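Local coordinates for OsmC family protein (PDB 5CML) that is probably a carboxyl esterase of the alpha/beta-hydrolase fold, seen here as the esterase domain of a longer thermophile protein that also carries an OsmC domain, at residues F8-N11 and R12-L16; A82-F85 and E86-R89; P134-P137 and A138-R141; R178-L181 and E182-V185. All blocks are in the same frame, centred on the assembly; numbering follows the deposited sequence. Where two conformers were deposited one is given.

Interaction 1 is the turn of the first beta hairpin; interactions 2, 3 and 4 are the N-terminal ends of three helices, each with an Asn or Asp at the N-cap. Interactions 1 and 2 have centres about 10 Å apart and touch: Asn10 ND2 lies 3.0 Å from Asp87 OD1. Interactions 3 and 4, with centres about 12 Å apart, meet where Leu181 CD2 lies 3.5 Å from Pro134 O. The two pairs do not touch, and the nearest atoms of interactions 2 and 4 are about 6 Å apart. Leu88 and Pro134 approach, without touching, the probable nucleophile elbow round Ser109, which with His229 and Asp200 would form the catalytic triad.

Interaction 1: residues F8-N11 and R12-L16; sequences FENN and RGERL
Leu16 and Phe8 face each other as an antiparallel hydrogen-bonded pair, and with Asn10 they carry most of this hairpin contact. Leu16 CB sits over one face of the Phe8 ring, 4.1 Å from its centroid. Leu16 CD1 reaches the rim at Phe8 CE2 (3.6 Å) and also rests near Asn10 CB. Phe94 meets the Phe8 ring from helix 85-98. The chain reverses in a type I beta turn from Asn10 to Gly13, closed by the bond from Gly13 N to Asn10 O. The amide of Asn10 reaches into the turn, with CG between its backbone N and carbonyl carbon (chi1 60°). Its OD1 then takes two backbone donors from opposite faces of the amide plane, Arg12 N and Glu14 N, each at 3.0 Å. Its ND2 gives a nearly straight bond to Glu14 OE1 (3.0 Å, 173°), and also bonds Asp87 OD1. On the other face of the sheet, Glu9 OE2 lies 3.4 Å from Arg15 CZ, over the guanidinium and well out of its plane, so this salt bridge is purely electrostatic. The buried amide is thus gripped through both its polar atoms, which fixes its rotation and ties the turn to the helix.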
loop_
_atom_site.group_PDB
_atom_site.type_symbol
_atom_site.label_atom_id
_atom_site.label_comp_id
_atom_site.label_asym_id
_atom_site.label_seq_id
_atom_site.Cartn_x
_atom_site.Cartn_y
_atom_site.Cartn_z
ATOM N N PHE A 8 0.456 -3.321 -17.672
ATOM C CA PHE A 8 -0.936 -3.710 -17.777
ATOM C C PHE A 8 -1.776 -2.478 -17.969
ATOM O O PHE A 8 -1.299 -1.361 -17.785
ATOM C CB PHE A 8 -1.415 -4.477 -16.546
ATOM C CG PHE A 8 -1.181 -3.751 -15.247
ATOM C CD1 PHE A 8 0.024 -3.860 -14.586
ATOM C CD2 PHE A 8 -2.172 -2.933 -14.708
ATOM C CE1 PHE A 8 0.243 -3.187 -13.396
ATOM C CE2 PHE A 8 -1.962 -2.256 -13.532
ATOM C CZ PHE A 8 -0.742 -2.383 -12.867
ATOM N N GLU A 9 -3.031 -2.691 -18.343
ATOM C CA GLU A 9 -3.936 -1.587 -18.639
ATOM C C GLU A 9 -5.024 -1.439 -17.596
ATOM O O GLU A 9 -5.412 -2.415 -16.963
ATOM C CB GLU A 9 -4.575 -1.782 -20.009
ATOM C CG GLU A 9 -3.614 -1.576 -21.153
ATOM C CD GLU A 9 -4.300 -1.636 -22.504
ATOM O OE1 GLU A 9 -5.551 -1.561 -22.551
ATOM O OE2 GLU A 9 -3.583 -1.764 -23.518
ATOM N N ASN A 10 -5.520 -0.219 -17.417
ATOM C CA ASN A 10 -6.707 -0.029 -16.604
ATOM C C ASN A 10 -7.922 -0.055 -17.523
ATOM O O ASN A 10 -7.807 -0.350 -18.732
ATOM C CB ASN A 10 -6.631 1.266 -15.768
ATOM C CG ASN A 10 -6.490 2.515 -16.608
ATOM O OD1 ASN A 10 -6.810 2.526 -17.796
ATOM N ND2 ASN A 10 -6.007 3.591 -15.981
ATOM N N ASN A 11 -9.091 0.217 -16.966
ATOM C CA ASN A 11 -10.311 0.040 -17.736
ATOM C C ASN A 11 -10.545 1.179 -18.750
ATOM O O ASN A 11 -11.500 1.133 -19.527
ATOM C CB ASN A 11 -11.506 -0.130 -16.786
ATOM C CG ASN A 11 -11.714 1.049 -15.876
ATOM O OD1 ASN A 11 -11.304 2.164 -16.181
ATOM N ND2 ASN A 11 -12.349 0.807 -14.733
ATOM N N ARG A 12 -9.650 2.169 -18.760
ATOM C CA ARG A 12 -9.638 3.210 -19.794
ATOM C C ARG A 12 -8.565 2.963 -20.851
ATOM O O ARG A 12 -8.346 3.791 -21.743
ATOM C CB ARG A 12 -9.422 4.579 -19.166
ATOM C CG ARG A 12 -10.502 4.947 -18.174
ATOM C CD ARG A 12 -10.467 6.422 -17.810
ATOM N NE ARG A 12 -11.459 6.743 -16.787
ATOM C CZ ARG A 12 -12.772 6.807 -16.998
ATOM N NH1 ARG A 12 -13.280 6.567 -18.204
ATOM N NH2 ARG A 12 -13.585 7.106 -15.993
ATOM N N GLY A 13 -7.900 1.820 -20.761
ATOM C CA GLY A 13 -6.904 1.452 -21.747
ATOM C C GLY A 13 -5.607 2.211 -21.571
ATOM O O GLY A 13 -4.778 2.256 -22.476
ATOM N N GLU A 14 -5.423 2.802 -20.396
ATOM C CA GLU A 14 -4.185 3.498 -20.080
ATOM C C GLU A 14 -3.169 2.493 -19.602
ATOM O O GLU A 14 -3.495 1.577 -18.849
ATOM C CB GLU A 14 -4.418 4.574 -19.019
ATOM C CG GLU A 14 -5.265 5.737 -19.533
ATOM C CD GLU A 14 -5.890 6.559 -18.429
ATOM O OE1 GLU A 14 -5.629 6.267 -17.238
ATOM O OE2 GLU A 14 -6.649 7.502 -18.763
ATOM N N ARG A 15 -1.935 2.672 -20.045
ATOM C CA ARG A 15 -0.878 1.722 -19.743
ATOM C C ARG A 15 -0.210 2.056 -18.421
ATOM O O ARG A 15 0.219 3.183 -18.204
ATOM C CB ARG A 15 0.147 1.718 -20.870
ATOM C CG ARG A 15 0.853 0.412 -21.023
ATOM C CD ARG A 15 -0.129 -0.719 -21.315
ATOM N NE ARG A 15 -0.052 -1.237 -22.677
ATOM C CZ ARG A 15 -0.330 -2.495 -23.015
ATOM N NH1 ARG A 15 -0.656 -3.388 -22.081
ATOM N NH2 ARG A 15 -0.256 -2.871 -24.288
ATOM N N LEU A 16 -0.145 1.067 -17.540
ATOM C CA LEU A 16 0.471 1.222 -16.229
ATOM C C LEU A 16 1.688 0.315 -16.139
ATOM O O LEU A 16 1.711 -0.752 -16.747
ATOM C CB LEU A 16 -0.545 0.890 -15.128
ATOM C CG LEU A 16 -1.818 1.745 -15.124
ATOM C CD1 LEU A 16 -2.942 1.074 -14.377
ATOM C CD2 LEU A 16 -1.504 3.087 -14.499
#

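Interaction 2: residues A82-F85 and E86-R89; sequences ATNF and EDLR
An N-terminal helix cap starts helix 85-98, and Asn84 is its N-cap. Asn84 OD1 accepts from Asp87 N at 3.1 Å, with the donor tilted 24° from the carbonyl plane. The Asn84 side chain is folded in over its own backbone (chi1 55°), which brings the amide back over the first turn. A weak bond from Asp87 N to Asn84 O backs it up. The Asp87 side chain crosses that of Asn84 at about a right angle, with the carboxylate and amide planes 52° apart. The two groups do not bond each other, and the carboxylate has Asn10 as its partner. Asp87 OD2 stands 3.6 Å from Thr83 CA. One turn on, Arg89 N gives a regular helical bond to Phe85 O at 2.9 Å. The extended Arg89 chain runs back along the helix and lays one guanidinium face on Phe85 CB, 3.4 Å above the plane. The buried Thr83 OG1 has no polar partner in the model. Salt bridges join Arg89 to Glu121 and Glu175 and Glu86 to Arg93, while Asn84 ND2 donates to Gln171. Around this cap, Phe85 packs on helix 110-118, at Ala114, Ala117 and Val118, and on helix 170-179, at Phe172 and Leu176, while Thr83, Asp87 and Leu88 lie against Phe64 of strand 59-65.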
loop_
_atom_site.group_PDB
_atom_site.type_symbol
_atom_site.label_atom_id
_atom_site.label_comp_id
_atom_site.label_asym_id
_atom_site.label_seq_id
_atom_site.Cartn_x
_atom_site.Cartn_y
_atom_site.Cartn_z
ATOM N N ALA A 82 -1.516 10.029 -12.855
ATOM C CA ALA A 82 -2.109 10.315 -11.552
ATOM C C ALA A 82 -3.011 9.160 -11.109
ATOM O O ALA A 82 -3.877 8.704 -11.860
ATOM C CB ALA A 82 -2.889 11.620 -11.600
ATOM N N THR A 83 -2.813 8.687 -9.883
ATOM C CA THR A 83 -3.440 7.448 -9.463
ATOM C C THR A 83 -4.851 7.592 -8.901
ATOM O O THR A 83 -5.252 8.656 -8.399
ATOM C CB THR A 83 -2.592 6.750 -8.409
ATOM O OG1 THR A 83 -2.943 5.362 -8.366
ATOM C CG2 THR A 83 -2.809 7.380 -7.038
ATOM N N ASN A 84 -5.592 6.490 -8.992
ATOM C CA ASN A 84 -6.890 6.371 -8.351
ATOM C C ASN A 84 -7.159 4.918 -7.959
ATOM O O ASN A 84 -6.300 4.048 -8.122
ATOM C CB ASN A 84 -7.987 6.908 -9.267
ATOM C CG ASN A 84 -7.992 6.256 -10.639
ATOM O OD1 ASN A 84 -7.364 5.227 -10.859
ATOM N ND2 ASN A 84 -8.734 6.859 -11.568
ATOM N N PHE A 85 -8.348 4.659 -7.436
ATOM C CA PHE A 85 -8.727 3.315 -7.023
ATOM C C PHE A 85 -8.763 2.320 -8.175
ATOM O O PHE A 85 -8.373 1.156 -8.000
ATOM C CB PHE A 85 -10.087 3.346 -6.334
ATOM C CG PHE A 85 -10.018 3.833 -4.930
ATOM C CD1 PHE A 85 -9.349 3.097 -3.976
ATOM C CD2 PHE A 85 -10.578 5.031 -4.570
ATOM C CE1 PHE A 85 -9.268 3.539 -2.676
ATOM C CE2 PHE A 85 -10.509 5.481 -3.255
ATOM C CZ PHE A 85 -9.845 4.734 -2.313
ATOM N N GLU A 86 -9.215 2.770 -9.346
ATOM C CA GLU A 86 -9.260 1.896 -10.515
ATOM C C GLU A 86 -7.878 1.374 -10.911
ATOM O O GLU A 86 -7.757 0.242 -11.341
ATOM C CB GLU A 86 -9.892 2.617 -11.708
ATOM C CG GLU A 86 -9.622 1.953 -13.086
ATOM C CD GLU A 86 -9.810 0.413 -13.146
ATOM O OE1 GLU A 86 -10.496 -0.199 -12.290
ATOM O OE2 GLU A 86 -9.236 -0.193 -14.071
ATOM N N ASP A 87 -6.836 2.183 -10.772
ATOM C CA ASP A 87 -5.495 1.686 -11.077
ATOM C C ASP A 87 -5.097 0.557 -10.142
ATOM O O ASP A 87 -4.457 -0.393 -10.568
ATOM C CB ASP A 87 -4.470 2.816 -11.013
ATOM C CG ASP A 87 -4.679 3.837 -12.102
ATOM O OD1 ASP A 87 -5.350 3.510 -13.104
ATOM O OD2 ASP A 87 -4.183 4.969 -11.955
ATOM N N LEU A 88 -5.454 0.652 -8.864
ATOM C CA LEU A 88 -5.174 -0.440 -7.930
ATOM C C LEU A 88 -5.984 -1.682 -8.301
ATOM O O LEU A 88 -5.460 -2.796 -8.305
ATOM C CB LEU A 88 -5.494 -0.021 -6.499
ATOM C CG LEU A 88 -4.372 -0.156 -5.493
ATOM C CD1 LEU A 88 -3.088 0.555 -5.963
ATOM C CD2 LEU A 88 -4.870 0.391 -4.162
ATOM N N ARG A 89 -7.256 -1.491 -8.648
ATOM C CA ARG A 89 -8.071 -2.622 -9.080
ATOM C C ARG A 89 -7.471 -3.256 -10.333
ATOM O O ARG A 89 -7.465 -4.477 -10.447
ATOM C CB ARG A 89 -9.522 -2.191 -9.336
ATOM C CG ARG A 89 -10.222 -1.674 -8.096
ATOM C CD ARG A 89 -11.559 -1.104 -8.468
ATOM N NE ARG A 89 -12.197 -0.530 -7.290
ATOM C CZ ARG A 89 -12.672 0.705 -7.216
ATOM N NH1 ARG A 89 -12.625 1.525 -8.268
ATOM N NH2 ARG A 89 -13.202 1.120 -6.076
#

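Interaction 3: residues P134-P137 and A138-R141; sequences PCDP and AHVR
A chi1 of 60° tucks the Asp136 side chain back against its main chain and swings its carboxylate over the first turn of helix 137-141. His139 has CG anti to its carbonyl carbon (chi1 -76°), and this turns its imidazole back to meet that carboxylate. A single oxygen, Asp136 OD1, accepts from both the ring ND1 and the backbone N of His139. The ring gives ND1 to Asp136 OD1 at 2.7 Å, on the syn side of the carboxylate, and OD1 lies close to the ring plane. The backbone gives His139 N to Asp136 OD1 at 3.0 Å, nearly along the C-O axis. Carboxylate and imidazole planes are only 20° apart. The pair is a His-carboxylate hydrogen bond built onto an N-cap, since Asp136 is the residue just before the helix and Pro137 opens its first turn. The negative carboxylate at the helix N-terminus is probably favoured by the helix dipole, and may favour a protonated ring. Without the carboxylate, as with an alanine here, His139 N would probably lose its side-chain acceptor, and the imidazole, left without its ND1 partner, could turn. Backbone bonds continue the helix from Val140 N to Asp136 O (3.2 Å) and from Arg141 N to Pro137 O (2.8 Å). Arg141 bends at chi3, bringing NH1 to 3.5 Å from Pro137 CB. On the inner side, Pro134 CG meets Val140 CG2 at 3.8 Å; Pro134 touches Ala113 and Val140 touches Leu110, both of helix 110-118. Cys135 forms a disulfide with Cys210, which ties this loop to helix 206-214.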
loop_
_atom_site.group_PDB
_atom_site.type_symbol
_atom_site.label_atom_id
_atom_site.label_comp_id
_atom_site.label_asym_id
_atom_site.label_seq_id
_atom_site.Cartn_x
_atom_site.Cartn_y
_atom_site.Cartn_z
ATOM N N PRO A 134 -2.959 6.852 6.836
ATOM C CA PRO A 134 -3.863 7.804 7.484
ATOM C C PRO A 134 -5.219 7.153 7.703
ATOM O O PRO A 134 -5.561 6.228 6.984
ATOM C CB PRO A 134 -3.919 8.962 6.498
ATOM C CG PRO A 134 -3.708 8.333 5.171
ATOM C CD PRO A 134 -2.729 7.183 5.423
ATOM N N CYS A 135 -5.978 7.626 8.686
ATOM C CA CYS A 135 -7.211 6.950 9.063
ATOM C C CYS A 135 -8.455 7.616 8.508
ATOM O O CYS A 135 -9.508 6.985 8.440
ATOM C CB CYS A 135 -7.325 6.877 10.580
ATOM S SG CYS A 135 -7.601 8.466 11.374
ATOM N N ASP A 136 -8.338 8.886 8.126
ATOM C CA ASP A 136 -9.517 9.642 7.720
ATOM C C ASP A 136 -9.197 10.805 6.776
ATOM O O ASP A 136 -8.036 11.157 6.578
ATOM C CB ASP A 136 -10.263 10.147 8.973
ATOM C CG ASP A 136 -9.428 11.057 9.851
ATOM O OD1 ASP A 136 -8.481 11.713 9.364
ATOM O OD2 ASP A 136 -9.754 11.141 11.056
ATOM N N PRO A 137 -10.234 11.392 6.156
ATOM C CA PRO A 137 -9.965 12.488 5.224
ATOM C C PRO A 137 -9.266 13.701 5.833
ATOM O O PRO A 137 -8.491 14.342 5.145
ATOM C CB PRO A 137 -11.375 12.856 4.726
ATOM C CG PRO A 137 -12.087 11.550 4.737
ATOM C CD PRO A 137 -11.604 10.869 5.989
ATOM N N ALA A 138 -9.512 14.025 7.093
ATOM C CA ALA A 138 -8.839 15.177 7.659
ATOM C C ALA A 138 -7.320 14.995 7.618
ATOM O O ALA A 138 -6.574 15.928 7.300
ATOM C CB ALA A 138 -9.327 15.437 9.087
ATOM N N HIS A 139 -6.856 13.784 7.897
ATOM C CA HIS A 139 -5.421 13.544 7.932
ATOM C C HIS A 139 -4.854 13.398 6.512
ATOM O O HIS A 139 -3.689 13.702 6.277
ATOM C CB HIS A 139 -5.120 12.331 8.814
ATOM C CG HIS A 139 -5.232 12.636 10.277
ATOM N ND1 HIS A 139 -6.389 12.432 10.996
ATOM C CD2 HIS A 139 -4.335 13.156 11.148
ATOM C CE1 HIS A 139 -6.198 12.815 12.249
ATOM N NE2 HIS A 139 -4.962 13.262 12.367
ATOM N N VAL A 140 -5.675 12.987 5.557
ATOM C CA VAL A 140 -5.258 13.053 4.162
ATOM C C VAL A 140 -5.184 14.510 3.679
ATOM O O VAL A 140 -4.235 14.876 2.985
ATOM C CB VAL A 140 -6.209 12.232 3.250
ATOM C CG1 VAL A 140 -5.816 12.374 1.780
ATOM C CG2 VAL A 140 -6.162 10.766 3.655
ATOM N N ARG A 141 -6.172 15.337 4.025
ATOM C CA ARG A 141 -6.151 16.745 3.623
ATOM C C ARG A 141 -4.895 17.476 4.067
ATOM O O ARG A 141 -4.423 18.384 3.382
ATOM C CB ARG A 141 -7.380 17.482 4.152
ATOM C CG ARG A 141 -8.619 17.178 3.352
ATOM C CD ARG A 141 -9.738 18.155 3.647
ATOM N NE ARG A 141 -10.242 18.040 5.012
ATOM C CZ ARG A 141 -11.193 17.189 5.388
ATOM N NH1 ARG A 141 -11.727 16.333 4.502
ATOM N NH2 ARG A 141 -11.597 17.181 6.650
#

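Interaction 4: residues R178-L181 and E182-V185; sequences RVNL and EDQV
Asn180 and Asp183 meet at the start of helix 181-187, where the chain leaves helix 170-179 and at once begins another. Asn180 is the N-cap, and its OD1 accepts from Asp183 N at 2.9 Å. Its phi is positive (69°), which breaks the preceding helix, and CG stands opposite the backbone N across the first side-chain bond (chi1 -173°). That places OD1 over the new turn, with the donor tilted 25° from the carbonyl plane. Asp183 N would probably lose its side-chain acceptor if a glycine stood in place of Asn180, and the first turn would be less firmly fixed. Backbone bonds then follow from Gln184 N to Asn180 O (3.1 Å) and from Val185 N to Leu181 O (2.9 Å). The tight part is the buried side. Here Val185 CG2 packs onto Leu181 O at 3.2 Å, while it meets Leu181 CD1 more distantly, at 4.2 Å. The other side is looser and wetter. A water donates to both Val179 O (3.1 Å) and Asp183 OD2 (2.7 Å), bridging the two helices, and Asp183 OD1 forms a salt bridge with Arg186. Val179 CG2 only approaches the Gln184 CG methylene, at 4.1 Å. Inward, Leu181 rests on Ala113 and Leu116 of helix 110-118. Val185 touches Leu116 of helix 110-118 and Leu211 of helix 206-214, and Glu182 packs on Cys210 and Ala214 of the latter helix.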
loop_
_atom_site.group_PDB
_atom_site.type_symbol
_atom_site.label_atom_id
_atom_site.label_comp_id
_atom_site.label_asym_id
_atom_site.label_seq_id
_atom_site.Cartn_x
_atom_site.Cartn_y
_atom_site.Cartn_z
ATOM N N ARG A 178 -16.299 9.207 0.482
ATOM C CA ARG A 178 -17.632 8.628 0.277
ATOM C C ARG A 178 -17.729 7.190 0.826
ATOM O O ARG A 178 -18.725 6.859 1.453
ATOM C CB ARG A 178 -18.017 8.662 -1.214
ATOM C CG ARG A 178 -19.410 8.071 -1.544
ATOM C CD ARG A 178 -20.554 8.710 -0.706
ATOM N NE ARG A 178 -20.610 10.159 -0.835
ATOM C CZ ARG A 178 -21.389 10.838 -1.679
ATOM N NH1 ARG A 178 -22.213 10.207 -2.515
ATOM N NH2 ARG A 178 -21.350 12.178 -1.672
ATOM N N VAL A 179 -16.719 6.333 0.605
ATOM C CA VAL A 179 -16.842 4.941 1.075
ATOM C C VAL A 179 -16.681 4.840 2.586
ATOM O O VAL A 179 -17.251 3.937 3.210
ATOM C CB VAL A 179 -15.819 3.963 0.408
ATOM C CG1 VAL A 179 -15.988 3.951 -1.085
ATOM C CG2 VAL A 179 -14.380 4.280 0.786
ATOM N N ASN A 180 -15.931 5.797 3.141
ATOM C CA ASN A 180 -15.569 5.901 4.567
ATOM C C ASN A 180 -14.603 4.786 4.987
ATOM O O ASN A 180 -14.940 3.593 5.089
ATOM C CB ASN A 180 -16.794 5.911 5.481
ATOM C CG ASN A 180 -16.417 6.202 6.933
ATOM O OD1 ASN A 180 -16.373 5.298 7.768
ATOM N ND2 ASN A 180 -16.116 7.465 7.228
ATOM N N LEU A 181 -13.369 5.195 5.199
ATOM C CA LEU A 181 -12.320 4.233 5.482
ATOM C C LEU A 181 -12.587 3.433 6.766
ATOM O O LEU A 181 -12.407 2.209 6.778
ATOM C CB LEU A 181 -10.986 4.957 5.534
ATOM C CG LEU A 181 -9.770 4.068 5.678
ATOM C CD1 LEU A 181 -9.727 3.019 4.571
ATOM C CD2 LEU A 181 -8.559 4.956 5.630
ATOM N N GLU A 182 -13.064 4.087 7.819
ATOM C CA GLU A 182 -13.339 3.366 9.056
ATOM C C GLU A 182 -14.435 2.301 8.872
ATOM O O GLU A 182 -14.289 1.191 9.387
ATOM C CB GLU A 182 -13.670 4.357 10.171
ATOM C CG GLU A 182 -12.374 4.916 10.781
ATOM C CD GLU A 182 -12.572 6.177 11.617
ATOM O OE1 GLU A 182 -12.932 6.049 12.801
ATOM O OE2 GLU A 182 -12.361 7.296 11.094
ATOM N N ASP A 183 -15.475 2.587 8.081
ATOM C CA ASP A 183 -16.518 1.592 7.797
ATOM C C ASP A 183 -15.935 0.408 7.041
ATOM O O ASP A 183 -16.247 -0.743 7.333
ATOM C CB ASP A 183 -17.678 2.174 6.961
ATOM C CG ASP A 183 -18.645 3.028 7.770
ATOM O OD1 ASP A 183 -18.553 3.016 9.018
ATOM O OD2 ASP A 183 -19.524 3.694 7.138
ATOM N N GLN A 184 -15.101 0.698 6.055
ATOM C CA GLN A 184 -14.484 -0.356 5.263
ATOM C C GLN A 184 -13.614 -1.263 6.133
ATOM O O GLN A 184 -13.645 -2.492 6.002
ATOM C CB GLN A 184 -13.662 0.253 4.118
ATOM C CG GLN A 184 -14.515 0.879 3.013
ATOM C CD GLN A 184 -15.319 -0.162 2.244
ATOM O OE1 GLN A 184 -14.800 -0.830 1.354
ATOM N NE2 GLN A 184 -16.566 -0.311 2.595
ATOM N N VAL A 185 -12.869 -0.661 7.046
ATOM C CA VAL A 185 -11.972 -1.419 7.888
ATOM C C VAL A 185 -12.795 -2.288 8.842
ATOM O O VAL A 185 -12.460 -3.443 9.101
ATOM C CB VAL A 185 -11.026 -0.487 8.650
ATOM C CG1 VAL A 185 -10.255 -1.235 9.719
ATOM C CG2 VAL A 185 -10.049 0.170 7.684
HETATM O O HOH W 1 -19.989 3.160 4.488
#